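Local coordinates for protein 2',5'-phosphodiesterase 12 (Homo sapiens, PDB 4Z0V) that belongs to the endonuclease/exonuclease/phosphatase family and joins a two-sheet DNase I-like domain, with a magnesium ion in the model, to a smaller N-terminal beta domain, at residues L266-L271 with A307-V312; S278-V283 with D315-I320; S330-G335 with L391-I396; F368-S373 with D397-E402; K372-E377 with L433-K438. All blocks are in the same frame, centred on the assembly; numbering follows the deposited sequence. Where two conformers were deposited one is given.

Overall arrangement
All five contacts lie in the DNase I-like domain. Interactions 1 and 2 both use helix 295-316 against neighbouring strands of the seven-stranded sheet: the first is buried and almost wholly apolar, the second lies at the helix end, where a partly exposed arginine covers a buried isoleucine. Interactions 3, 4 and 5 gather round strand 387-397. In interaction 3 a buried tyrosine bonds to a loop carbonyl. Interaction 4 is nearer the surface and mixes backbone bonds, a water and lysine methylenes. Interaction 5 shares Lys372 and Ser373 with it but turns inward, packing small and sulfur-bearing side chains between the two sheets.

Interaction 1. Residues L266-L271 with A307-V312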
# COMPACT_ATOMS: atom_id res chain seq x y z
N LEU A 266 5.18 -0.68 -12.83
CA LEU A 266 4.10 0.29 -12.71
C LEU A 266 2.79 -0.46 -12.72
O LEU A 266 2.50 -1.20 -13.66
CB LEU A 266 4.14 1.27 -13.89
CG LEU A 266 2.99 2.32 -13.89
CD1 LEU A 266 3.10 3.26 -12.68
CD2 LEU A 266 3.00 3.11 -15.19
N GLN A 267 2.00 -0.27 -11.69
CA GLN A 267 0.69 -0.92 -11.61
C GLN A 267 -0.35 0.12 -11.99
O GLN A 267 -0.30 1.27 -11.53
CB GLN A 267 0.51 -1.43 -10.18
CG GLN A 267 -0.85 -2.04 -9.86
CD GLN A 267 -0.82 -2.60 -8.44
OE1 GLN A 267 -0.56 -1.87 -7.46
NE2 GLN A 267 -1.01 -3.91 -8.33
N VAL A 268 -1.26 -0.24 -12.89
CA VAL A 268 -2.28 0.70 -13.32
C VAL A 268 -3.61 -0.03 -13.28
O VAL A 268 -3.76 -1.09 -13.91
CB VAL A 268 -2.01 1.32 -14.72
CG1 VAL A 268 -3.16 2.24 -15.12
CG2 VAL A 268 -0.68 2.08 -14.78
N SER A 269 -4.57 0.59 -12.61
CA SER A 269 -5.92 0.03 -12.49
C SER A 269 -6.95 1.10 -12.80
O SER A 269 -6.89 2.18 -12.21
CB SER A 269 -6.13 -0.49 -11.07
OG SER A 269 -5.04 -1.29 -10.63
N VAL A 270 -7.90 0.80 -13.68
CA VAL A 270 -8.95 1.77 -13.99
C VAL A 270 -10.18 1.36 -13.21
O VAL A 270 -10.65 0.24 -13.37
CB VAL A 270 -9.21 1.88 -15.50
CG1 VAL A 270 -10.45 2.74 -15.78
CG2 VAL A 270 -7.98 2.44 -16.23
N LEU A 271 -10.71 2.28 -12.37
CA LEU A 271 -11.86 2.02 -11.52
C LEU A 271 -13.07 2.77 -11.98
O LEU A 271 -12.96 3.87 -12.53
CB LEU A 271 -11.56 2.45 -10.05
CG LEU A 271 -10.28 1.91 -9.40
CD1 LEU A 271 -10.12 2.47 -8.01
CD2 LEU A 271 -10.29 0.36 -9.35
N ALA A 307 3.82 8.68 -19.94
CA ALA A 307 3.40 8.37 -21.32
C ALA A 307 2.45 7.16 -21.32
O ALA A 307 1.48 7.14 -22.06
CB ALA A 307 4.61 8.09 -22.22
N HIS A 308 2.75 6.16 -20.48
CA HIS A 308 1.87 5.00 -20.35
C HIS A 308 0.51 5.41 -19.77
O HIS A 308 -0.54 5.01 -20.27
CB HIS A 308 2.51 3.89 -19.47
CG HIS A 308 1.64 2.67 -19.41
ND1 HIS A 308 1.33 1.95 -20.57
CD2 HIS A 308 0.99 2.12 -18.36
CE1 HIS A 308 0.53 0.97 -20.17
NE2 HIS A 308 0.29 1.03 -18.86
N ILE A 309 0.52 6.22 -18.71
CA ILE A 309 -0.72 6.65 -18.06
C ILE A 309 -1.53 7.54 -19.02
O ILE A 309 -2.77 7.43 -19.05
CB ILE A 309 -0.41 7.34 -16.71
CG1 ILE A 309 0.12 6.30 -15.68
CG2 ILE A 309 -1.66 8.04 -16.18
CD1 ILE A 309 0.90 6.91 -14.49
N ARG A 310 -0.84 8.36 -19.83
CA ARG A 310 -1.52 9.20 -20.83
C ARG A 310 -2.23 8.30 -21.85
O ARG A 310 -3.38 8.54 -22.19
CB ARG A 310 -0.48 10.15 -21.52
CG ARG A 310 -1.02 11.05 -22.66
CD ARG A 310 -2.09 12.05 -22.25
NE ARG A 310 -1.54 13.13 -21.42
CZ ARG A 310 -2.28 13.98 -20.72
NH1 ARG A 310 -3.61 13.88 -20.71
NH2 ARG A 310 -1.70 14.92 -19.98
N HIS A 311 -1.56 7.22 -22.27
CA HIS A 311 -2.15 6.28 -23.22
C HIS A 311 -3.38 5.63 -22.62
O HIS A 311 -4.43 5.57 -23.27
CB HIS A 311 -1.13 5.20 -23.61
CG HIS A 311 -1.69 4.10 -24.46
ND1 HIS A 311 -2.13 4.35 -25.74
CD2 HIS A 311 -1.84 2.79 -24.19
CE1 HIS A 311 -2.54 3.18 -26.21
NE2 HIS A 311 -2.37 2.21 -25.31
N VAL A 312 -3.26 5.09 -21.40
CA VAL A 312 -4.39 4.43 -20.77
C VAL A 312 -5.56 5.39 -20.55
O VAL A 312 -6.71 5.04 -20.85
CB VAL A 312 -3.96 3.79 -19.42
CG1 VAL A 312 -5.17 3.29 -18.62
CG2 VAL A 312 -2.97 2.66 -19.66
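The strand bearing Leu266, Val268 and Val270 runs nearly parallel to the helix bearing His308, Ile309 and Val312, their local axes 10.5 Å apart at an angle of 20°. No hydrogen bond joins the two, and the contact is made by every second strand residue. Val270 CG2 lies 3.8 Å from Val312 CG1; Val312 CG1 also meets Val268 CG1, at 4.2 Å. The other branch of Val268 goes to the imidazole: its CG2 lies in the ring plane at the edge, 4.0 Å from His308 CD2. Leu266 CD2 is 3.9 Å from His308 CD2, approaching the ring obliquely. With CG anti to its backbone N (chi1 -177°), His308 carries its ring toward the strand, and Val312 CG2, one helical turn on, lies over one face, toward the rim. His308 NE2 is tied to His228 O on the adjoining strand 222-231, which would restrain the turn of the ring. Ile309 sits beside the histidine, and its CG1 is 4.3 Å from Leu266 CD2. Buried aliphatic branches, with one polar atom satisfied by the sheet, are characteristic of a helix laid on one face of a beta sheet, as in the layered DNase I-like fold.

Interaction 2. Residues S278-V283 with D315-I320; sequences SKRICV and DLYPGI
The guanidinium of Arg280 turns its flat face not to the face of the Tyr317 ring but to the ring's edge, the two planes standing 86° apart. Tyr317 CD1 lies over the guanidinium, toward its rim, while Arg280 NH1 lies in the plane of the ring, 3.7 Å from CD1. A bend at chi3 (-51°) carries the group there. Arg280 NH2 comes to 3.3 Å from Pro318 CD. Arg280 was modelled in two conformers, so these details hold for one. Beneath the arginine, Ile320 is buried. Its CG1, in the crowded position between backbone N and carbonyl carbon (chi1 59°), brings CD1 to 3.9 Å from Cys282 CB and leaves CG2 3.8 Å from Arg280 CB. Pro318 centres an inverse gamma turn, closed by a weak Gly319 N to Tyr317 O bond of 2.9 Å, that leads the chain from helix 295-316 toward strand 322-327 of a beta-alpha-beta unit. The phenol oxygen of Tyr317 bonds to Ser226 OG. Without a hydrogen bond or salt bridge across the contact, Arg280 packs its guanidinium on Tyr317 and Pro318 and its CB on Ile320, consistent with its two conformers, whereas buried Ile320 makes only van der Waals contacts to the strand.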
# COMPACT_ATOMS: atom_id res chain seq x y z
N SER A 278 -20.83 8.36 -14.61
CA SER A 278 -19.95 9.10 -15.52
C SER A 278 -18.50 9.18 -14.99
O SER A 278 -17.63 9.76 -15.66
CB SER A 278 -20.50 10.50 -15.73
OG SER A 278 -20.28 11.35 -14.61
N LYS A 279 -18.24 8.60 -13.79
CA LYS A 279 -16.95 8.76 -13.16
C LYS A 279 -16.08 7.52 -13.12
O LYS A 279 -16.37 6.50 -12.47
CB LYS A 279 -17.07 9.34 -11.74
CG LYS A 279 -17.19 10.86 -11.76
CD LYS A 279 -17.50 11.44 -10.38
CE LYS A 279 -17.50 12.97 -10.37
NZ LYS A 279 -18.54 13.56 -11.26
N ARG A 280 -14.96 7.65 -13.84
CA ARG A 280 -13.92 6.63 -13.91
C ARG A 280 -12.61 7.29 -13.45
O ARG A 280 -12.46 8.50 -13.59
CB ARG A 280 -13.81 6.02 -15.33
CG ARG A 280 -15.06 5.20 -15.76
CD ARG A 280 -15.15 4.78 -17.24
NE ARG A 280 -14.95 5.92 -18.15
CZ ARG A 280 -15.03 5.90 -19.48
NH1 ARG A 280 -15.40 4.78 -20.13
NH2 ARG A 280 -14.79 7.00 -20.17
N ILE A 281 -11.68 6.51 -12.92
CA ILE A 281 -10.41 7.09 -12.49
C ILE A 281 -9.33 6.05 -12.73
O ILE A 281 -9.54 4.84 -12.56
CB ILE A 281 -10.48 7.57 -11.03
CG1 ILE A 281 -9.20 8.34 -10.62
CG2 ILE A 281 -10.82 6.43 -10.04
CD1 ILE A 281 -9.53 9.47 -9.65
N CYS A 282 -8.21 6.53 -13.19
CA CYS A 282 -7.03 5.71 -13.47
C CYS A 282 -6.09 5.82 -12.25
O CYS A 282 -5.57 6.90 -11.96
CB CYS A 282 -6.37 6.20 -14.75
SG CYS A 282 -4.80 5.39 -15.10
N VAL A 283 -5.90 4.71 -11.51
CA VAL A 283 -5.05 4.69 -10.30
C VAL A 283 -3.74 4.00 -10.64
O VAL A 283 -3.73 2.81 -10.98
CB VAL A 283 -5.76 3.97 -9.11
CG1 VAL A 283 -4.82 3.92 -7.90
CG2 VAL A 283 -7.08 4.66 -8.76
N ASP A 315 -6.25 7.56 -24.42
CA ASP A 315 -6.33 6.80 -25.67
C ASP A 315 -7.21 5.57 -25.48
O ASP A 315 -8.21 5.45 -26.19
CB ASP A 315 -4.92 6.40 -26.18
CG ASP A 315 -4.03 7.53 -26.67
OD1 ASP A 315 -4.54 8.66 -26.84
OD2 ASP A 315 -2.83 7.28 -26.93
N LEU A 316 -6.87 4.68 -24.52
CA LEU A 316 -7.67 3.48 -24.23
C LEU A 316 -9.02 3.89 -23.71
O LEU A 316 -10.03 3.38 -24.17
CB LEU A 316 -6.96 2.51 -23.25
CG LEU A 316 -5.64 1.89 -23.73
CD1 LEU A 316 -5.13 0.83 -22.73
CD2 LEU A 316 -5.79 1.24 -25.12
N TYR A 317 -9.04 4.84 -22.77
CA TYR A 317 -10.27 5.43 -22.24
C TYR A 317 -10.36 6.85 -22.79
O TYR A 317 -9.32 7.49 -22.99
CB TYR A 317 -10.30 5.42 -20.72
CG TYR A 317 -10.58 4.05 -20.14
CD1 TYR A 317 -11.89 3.64 -19.88
CD2 TYR A 317 -9.55 3.16 -19.89
CE1 TYR A 317 -12.16 2.37 -19.35
CE2 TYR A 317 -9.80 1.88 -19.38
CZ TYR A 317 -11.11 1.49 -19.13
OH TYR A 317 -11.35 0.27 -18.57
N PRO A 318 -11.56 7.40 -22.96
CA PRO A 318 -11.68 8.72 -23.60
C PRO A 318 -11.56 9.90 -22.62
O PRO A 318 -12.42 10.79 -22.60
CB PRO A 318 -13.06 8.63 -24.26
CG PRO A 318 -13.85 7.83 -23.29
CD PRO A 318 -12.88 6.75 -22.84
N GLY A 319 -10.46 9.95 -21.89
CA GLY A 319 -10.12 11.08 -21.03
C GLY A 319 -10.63 10.95 -19.63
O GLY A 319 -11.67 11.53 -19.28
N ILE A 320 -9.95 10.14 -18.82
CA ILE A 320 -10.33 9.96 -17.42
C ILE A 320 -9.23 10.54 -16.51
O ILE A 320 -8.07 10.54 -16.91
CB ILE A 320 -10.62 8.48 -17.11
CG1 ILE A 320 -9.38 7.58 -17.40
CG2 ILE A 320 -11.86 8.04 -17.90
CD1 ILE A 320 -9.59 6.12 -16.89

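Interaction 3. Residues S330-G335 with L391-I396; sequences STPSTG and LDYIFI
Tyr393 points its phenol at Ser330 with CG anti to its own carbonyl carbon (chi1 -55°) and the ring plane turned roughly square to the CA-CB-CG plane (chi2 -86°). Tyr393 OH donates to Ser330 O at 2.7 Å. The hydroxyl oxygen approaches a lone pair in the carbonyl plane, with a C=O...OH angle of 139°, and Ser330 O in turn lies in the plane of the ring, at its edge, 3.1 Å from Tyr393 CE2. Pro332 closes on the same hydroxyl: its CD is 3.3 Å from Tyr393 OH, and its ring nitrogen, also near, has no hydrogen to give. Two residues before Tyr393, Leu391 CD2 meets Thr331 CG2 at 3.9 Å. The loop has a type I turn from Thr331 to Thr334, in which Thr331 O takes two bonds, from Thr334 N at 3.2 Å and from Thr334 OG1 at 2.9 Å. Thr334 is also the N-cap of helix 335-342, its OG1 bonded to Tyr337 N. The Tyr337 ring meets that of Tyr393, and Tyr393 CB rests over one face of the Phe395 ring, toward its rim. The side chain of Leu391 is about 8 Å from the magnesium ion, so this join lies near the metal. One directed bond within a largely apolar contact satisfies the phenol hydroxyl and fixes where the phenol end lies, tying the loop to strand 387-397.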
# COMPACT_ATOMS: atom_id res chain seq x y z
N SER A 330 12.52 9.88 -4.61
CA SER A 330 12.90 11.22 -5.09
C SER A 330 12.42 12.27 -4.14
O SER A 330 11.21 12.37 -3.90
CB SER A 330 12.32 11.51 -6.47
OG SER A 330 12.48 10.44 -7.38
N THR A 331 13.33 13.12 -3.68
CA THR A 331 12.92 14.21 -2.79
C THR A 331 12.39 15.40 -3.62
O THR A 331 12.61 15.43 -4.83
CB THR A 331 14.07 14.64 -1.88
OG1 THR A 331 15.06 15.31 -2.68
CG2 THR A 331 14.64 13.49 -1.04
N PRO A 332 11.74 16.42 -3.00
CA PRO A 332 11.19 17.54 -3.80
C PRO A 332 12.22 18.43 -4.50
O PRO A 332 11.84 19.21 -5.37
CB PRO A 332 10.39 18.35 -2.78
CG PRO A 332 10.06 17.34 -1.67
CD PRO A 332 11.30 16.52 -1.59
N SER A 333 13.51 18.29 -4.19
CA SER A 333 14.52 19.13 -4.85
C SER A 333 15.05 18.49 -6.15
O SER A 333 15.85 19.12 -6.84
CB SER A 333 15.69 19.40 -3.89
OG SER A 333 16.27 18.19 -3.46
N THR A 334 14.58 17.28 -6.50
CA THR A 334 15.11 16.54 -7.65
C THR A 334 14.54 16.96 -9.00
O THR A 334 13.48 17.60 -9.07
CB THR A 334 14.88 15.05 -7.48
OG1 THR A 334 13.48 14.78 -7.47
CG2 THR A 334 15.52 14.48 -6.22
N GLY A 335 15.21 16.50 -10.05
CA GLY A 335 14.77 16.67 -11.42
C GLY A 335 13.47 15.91 -11.62
O GLY A 335 12.56 16.42 -12.26
N LEU A 391 10.14 10.85 0.20
CA LEU A 391 10.32 10.01 -0.99
C LEU A 391 9.02 9.57 -1.62
O LEU A 391 9.03 9.10 -2.77
CB LEU A 391 11.09 8.72 -0.57
CG LEU A 391 12.50 8.93 0.05
CD1 LEU A 391 13.11 7.60 0.41
CD2 LEU A 391 13.42 9.74 -0.85
N ASP A 392 7.92 9.67 -0.87
CA ASP A 392 6.58 9.17 -1.24
C ASP A 392 5.64 10.28 -1.58
O ASP A 392 5.66 11.33 -0.92
CB ASP A 392 5.98 8.36 -0.08
CG ASP A 392 6.89 7.22 0.35
OD1 ASP A 392 6.84 6.15 -0.29
OD2 ASP A 392 7.73 7.43 1.27
N TYR A 393 4.78 10.05 -2.59
CA TYR A 393 3.81 11.08 -2.98
C TYR A 393 2.49 10.49 -3.42
O TYR A 393 2.45 9.36 -3.90
CB TYR A 393 4.35 11.94 -4.13
CG TYR A 393 5.70 12.57 -3.86
CD1 TYR A 393 5.80 13.80 -3.20
CD2 TYR A 393 6.88 11.95 -4.25
CE1 TYR A 393 7.04 14.36 -2.91
CE2 TYR A 393 8.13 12.49 -3.95
CZ TYR A 393 8.20 13.71 -3.29
OH TYR A 393 9.43 14.23 -2.98
N ILE A 394 1.41 11.27 -3.27
CA ILE A 394 0.11 10.96 -3.86
C ILE A 394 -0.07 12.07 -4.88
O ILE A 394 -0.37 13.19 -4.47
CB ILE A 394 -1.05 10.85 -2.86
CG1 ILE A 394 -0.84 9.65 -1.89
CG2 ILE A 394 -2.40 10.71 -3.62
CD1 ILE A 394 -1.76 9.73 -0.61
N PHE A 395 0.19 11.82 -6.15
CA PHE A 395 0.05 12.87 -7.17
C PHE A 395 -1.36 12.84 -7.70
O PHE A 395 -1.86 11.77 -8.10
CB PHE A 395 1.06 12.69 -8.30
CG PHE A 395 2.49 12.97 -7.91
CD1 PHE A 395 2.89 14.25 -7.52
CD2 PHE A 395 3.46 11.98 -8.00
CE1 PHE A 395 4.22 14.51 -7.16
CE2 PHE A 395 4.80 12.25 -7.68
CZ PHE A 395 5.17 13.51 -7.28
N ILE A 396 -2.03 14.02 -7.71
CA ILE A 396 -3.43 14.05 -8.15
C ILE A 396 -3.61 14.93 -9.36
O ILE A 396 -2.97 15.96 -9.50
CB ILE A 396 -4.40 14.47 -7.03
CG1 ILE A 396 -4.13 15.93 -6.56
CG2 ILE A 396 -4.35 13.47 -5.85
CD1 ILE A 396 -5.23 16.55 -5.74

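Interaction 4. Residues F368-S373 with D397-E402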
# COMPACT_ATOMS: atom_id res chain seq x y z
N PHE A 368 1.95 16.85 -20.26
CA PHE A 368 0.85 17.81 -20.11
C PHE A 368 -0.08 17.50 -18.96
O PHE A 368 -1.18 18.07 -18.92
CB PHE A 368 0.06 17.95 -21.44
CG PHE A 368 0.97 18.24 -22.60
CD1 PHE A 368 1.68 19.43 -22.67
CD2 PHE A 368 1.17 17.29 -23.60
CE1 PHE A 368 2.55 19.69 -23.73
CE2 PHE A 368 2.04 17.55 -24.66
CZ PHE A 368 2.73 18.74 -24.72
N PHE A 369 0.34 16.64 -18.00
CA PHE A 369 -0.51 16.41 -16.83
C PHE A 369 -0.38 17.58 -15.88
O PHE A 369 0.71 18.15 -15.76
CB PHE A 369 -0.04 15.14 -16.09
CG PHE A 369 -0.41 13.86 -16.78
CD1 PHE A 369 -1.69 13.32 -16.64
CD2 PHE A 369 0.51 13.18 -17.56
CE1 PHE A 369 -2.02 12.10 -17.24
CE2 PHE A 369 0.19 11.95 -18.14
CZ PHE A 369 -1.07 11.42 -17.97
N LYS A 370 -1.45 17.91 -15.15
CA LYS A 370 -1.37 18.94 -14.10
C LYS A 370 -1.50 18.19 -12.79
O LYS A 370 -2.61 17.81 -12.41
CB LYS A 370 -2.43 20.03 -14.28
CG LYS A 370 -2.42 20.67 -15.67
CD LYS A 370 -1.05 21.26 -16.06
CE LYS A 370 -0.96 21.47 -17.56
NZ LYS A 370 0.43 21.82 -17.97
N LEU A 371 -0.34 17.90 -12.17
CA LEU A 371 -0.24 17.06 -10.98
C LEU A 371 0.23 17.81 -9.79
O LEU A 371 1.16 18.60 -9.87
CB LEU A 371 0.70 15.86 -11.22
CG LEU A 371 0.32 14.92 -12.38
CD1 LEU A 371 1.47 14.01 -12.74
CD2 LEU A 371 -0.93 14.12 -12.05
N LYS A 372 -0.43 17.57 -8.69
CA LYS A 372 -0.10 18.21 -7.42
C LYS A 372 0.20 17.11 -6.43
O LYS A 372 -0.50 16.09 -6.45
CB LYS A 372 -1.29 19.06 -6.95
CG LYS A 372 -1.14 19.68 -5.56
CD LYS A 372 -2.45 20.30 -5.08
CE LYS A 372 -2.32 20.77 -3.65
NZ LYS A 372 -3.58 21.36 -3.13
N SER A 373 1.21 17.29 -5.59
CA SER A 373 1.46 16.35 -4.49
C SER A 373 0.35 16.61 -3.46
O SER A 373 0.32 17.67 -2.82
CB SER A 373 2.85 16.56 -3.90
OG SER A 373 2.97 15.73 -2.76
N ASP A 397 -4.51 14.52 -10.24
CA ASP A 397 -4.89 15.25 -11.44
C ASP A 397 -5.72 16.47 -11.04
O ASP A 397 -6.89 16.33 -10.67
CB ASP A 397 -5.72 14.31 -12.33
CG ASP A 397 -6.10 14.86 -13.68
OD1 ASP A 397 -5.87 16.07 -13.93
OD2 ASP A 397 -6.61 14.07 -14.50
N LEU A 398 -5.13 17.67 -11.14
CA LEU A 398 -5.83 18.91 -10.80
C LEU A 398 -7.02 19.21 -11.72
O LEU A 398 -7.86 20.03 -11.35
CB LEU A 398 -4.87 20.10 -10.84
CG LEU A 398 -3.87 20.15 -9.70
CD1 LEU A 398 -2.77 21.14 -10.01
CD2 LEU A 398 -4.56 20.39 -8.34
N ASN A 399 -7.12 18.56 -12.88
CA ASN A 399 -8.31 18.79 -13.74
C ASN A 399 -9.61 18.30 -13.10
O ASN A 399 -10.68 18.82 -13.41
CB ASN A 399 -8.18 18.04 -15.07
CG ASN A 399 -7.12 18.56 -16.00
OD1 ASN A 399 -6.74 19.72 -15.95
ND2 ASN A 399 -6.68 17.72 -16.94
N ALA A 400 -9.53 17.28 -12.24
CA ALA A 400 -10.72 16.63 -11.70
C ALA A 400 -10.74 16.45 -10.20
O ALA A 400 -11.78 16.08 -9.65
CB ALA A 400 -10.87 15.27 -12.35
N LEU A 401 -9.60 16.63 -9.53
CA LEU A 401 -9.53 16.37 -8.11
C LEU A 401 -8.95 17.50 -7.34
O LEU A 401 -8.08 18.22 -7.87
CB LEU A 401 -8.67 15.11 -7.87
CG LEU A 401 -9.21 13.80 -8.46
CD1 LEU A 401 -8.08 12.81 -8.62
CD2 LEU A 401 -10.33 13.20 -7.58
N GLU A 402 -9.38 17.63 -6.09
CA GLU A 402 -8.85 18.63 -5.15
C GLU A 402 -8.63 17.98 -3.80
O GLU A 402 -9.24 16.94 -3.51
CB GLU A 402 -9.78 19.85 -5.05
CG GLU A 402 -11.16 19.56 -4.49
CD GLU A 402 -12.14 20.72 -4.54
OE1 GLU A 402 -13.16 20.65 -3.82
OE2 GLU A 402 -11.91 21.67 -5.32
O HOH W 1 -3.78 16.41 -15.65
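Leu398 and Lys372 lie across each other at about a right angle, the leucine's branches pressed to the methylenes of an extended lysine. Leu398 CD2 is 3.8 Å from Lys372 CB and 3.9 Å from Lys372 CD. The lysine chain can pass the leucine in this way because its CG is anti to the backbone N (chi1 174°) and everything beyond runs straight. Behind this pair the backbones close: Leu398 N donates to Lys370 O at 2.8 Å. Asp397 CA adds a CA-H...O contact to that oxygen. Leu371 and Asp397 form an antiparallel non-hydrogen-bonded pair with side chains on one face of the sheet, where Leu371 CD2 comes to 4.0 Å from Asp397 N. The aspartate carboxylate is put to use twice at OD1. Asp397 OD1 accepts Asn399 N at 3.0 Å from above the carboxylate plane, an Asx turn, and it takes a bond from a water at 2.7 Å that accepts from Lys370 N at 2.8 Å. Asp397 OD2 takes a weak bond from Val322 N. Asp397 O accepts from both Ala400 N and Leu401 N, within the bend of the chain. This bend leads from strand 387-397, which pairs with 371-373, to strand 401-406 at the edge of the other sheet, while helices 295-316 and 335-342 meet Leu371 through Leu306 and Val340.

Interaction 5. Residues K372-E377 with L433-K438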
# COMPACT_ATOMS: atom_id res chain seq x y z
N LYS A 372 -0.43 17.57 -8.69
CA LYS A 372 -0.10 18.21 -7.42
C LYS A 372 0.20 17.11 -6.43
O LYS A 372 -0.50 16.09 -6.45
CB LYS A 372 -1.29 19.06 -6.95
CG LYS A 372 -1.14 19.68 -5.56
CD LYS A 372 -2.45 20.30 -5.08
CE LYS A 372 -2.32 20.77 -3.65
NZ LYS A 372 -3.58 21.36 -3.13
N SER A 373 1.21 17.29 -5.59
CA SER A 373 1.46 16.35 -4.49
C SER A 373 0.35 16.61 -3.46
O SER A 373 0.32 17.67 -2.82
CB SER A 373 2.85 16.56 -3.90
OG SER A 373 2.97 15.73 -2.76
N ALA A 374 -0.60 15.68 -3.34
CA ALA A 374 -1.74 15.88 -2.43
C ALA A 374 -1.31 16.12 -0.98
O ALA A 374 -1.91 16.97 -0.31
CB ALA A 374 -2.68 14.67 -2.51
N CYS A 375 -0.29 15.41 -0.48
CA CYS A 375 0.14 15.62 0.91
C CYS A 375 1.29 16.62 1.03
O CYS A 375 1.91 16.72 2.09
CB CYS A 375 0.48 14.29 1.57
SG CYS A 375 -0.89 13.12 1.53
N GLY A 376 1.54 17.35 -0.05
CA GLY A 376 2.55 18.38 -0.10
C GLY A 376 3.95 17.84 -0.05
O GLY A 376 4.27 16.85 -0.71
N GLU A 377 4.81 18.49 0.74
CA GLU A 377 6.21 18.11 0.82
C GLU A 377 6.59 17.98 2.29
O GLU A 377 7.20 18.88 2.85
CB GLU A 377 7.09 19.13 0.08
CG GLU A 377 6.76 19.26 -1.41
CD GLU A 377 7.32 20.46 -2.13
OE1 GLU A 377 8.18 21.17 -1.56
OE2 GLU A 377 6.92 20.69 -3.30
N LEU A 433 1.12 7.83 3.62
CA LEU A 433 0.48 9.10 3.23
C LEU A 433 -0.99 8.86 3.12
O LEU A 433 -1.40 7.86 2.55
CB LEU A 433 0.99 9.62 1.89
CG LEU A 433 2.44 10.01 1.81
CD1 LEU A 433 2.72 10.49 0.42
CD2 LEU A 433 2.78 11.10 2.84
N VAL A 434 -1.81 9.72 3.73
CA VAL A 434 -3.27 9.55 3.70
C VAL A 434 -3.89 10.91 3.44
O VAL A 434 -3.56 11.87 4.14
CB VAL A 434 -3.83 8.95 5.02
CG1 VAL A 434 -5.32 8.57 4.88
CG2 VAL A 434 -3.01 7.76 5.50
N CYS A 435 -4.79 11.01 2.46
CA CYS A 435 -5.46 12.29 2.19
C CYS A 435 -6.86 12.04 1.68
O CYS A 435 -7.12 11.00 1.04
CB CYS A 435 -4.66 13.11 1.19
SG CYS A 435 -4.54 12.32 -0.42
N ASP A 436 -7.76 12.98 1.93
CA ASP A 436 -9.11 12.88 1.40
C ASP A 436 -9.17 13.77 0.19
O ASP A 436 -8.79 14.94 0.29
CB ASP A 436 -10.14 13.31 2.45
CG ASP A 436 -10.22 12.37 3.63
OD1 ASP A 436 -9.62 11.28 3.56
OD2 ASP A 436 -10.93 12.70 4.59
N LEU A 437 -9.52 13.19 -0.96
CA LEU A 437 -9.63 13.92 -2.23
C LEU A 437 -11.09 14.18 -2.54
O LEU A 437 -11.93 13.39 -2.14
CB LEU A 437 -9.00 13.11 -3.35
CG LEU A 437 -7.54 12.69 -3.14
CD1 LEU A 437 -7.07 11.81 -4.32
CD2 LEU A 437 -6.65 13.92 -2.94
N LYS A 438 -11.40 15.27 -3.22
CA LYS A 438 -12.79 15.54 -3.60
C LYS A 438 -12.87 15.66 -5.11
O LYS A 438 -11.98 16.24 -5.73
CB LYS A 438 -13.30 16.83 -2.90
CG LYS A 438 -14.80 17.09 -3.05
CD LYS A 438 -15.28 18.06 -1.97
CE LYS A 438 -16.78 18.23 -1.91
NZ LYS A 438 -17.26 19.27 -2.86
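Cys375 and Ala374, on the type I turn from Ser373 to Gly376, pack against strand 433-439, so that a turn after a short strand of one sheet meets the other sheet of the DNase I-like alpha/beta sandwich. Cys375 SG nestles between two residues on one side of the strand, 3.8 Å from Cys435 CB and 4.0 Å from Leu433 CB. Ala374 CB meets the sulfur of Cys435 at 3.7 Å, with Leu437 CD2 touching the same methyl at 4.1 Å. Cys435 turns its SG between the backbone N and carbonyl carbon (chi1 63°), which brings it up to the alanine. The two sulfurs are 4.2 Å apart, SG of Cys375 to SG of Cys435, and form no disulfide. Farther out, Ile394 of strand 387-397 touches Leu433 and Cys435, while its backbone is bonded to that of Ala374, joining the turn to that strand. Beside strand 433-439, Thr128 and Ser130 pair by backbone bonds with Cys435 and Leu433. The turn is closed by Gly376 N to Ser373 O at 3.0 Å, and Gly376 has a positive phi, which favours glycine. Ser373 OG then donates to Gly376 O at 2.7 Å, in the carbonyl plane and on a lone pair.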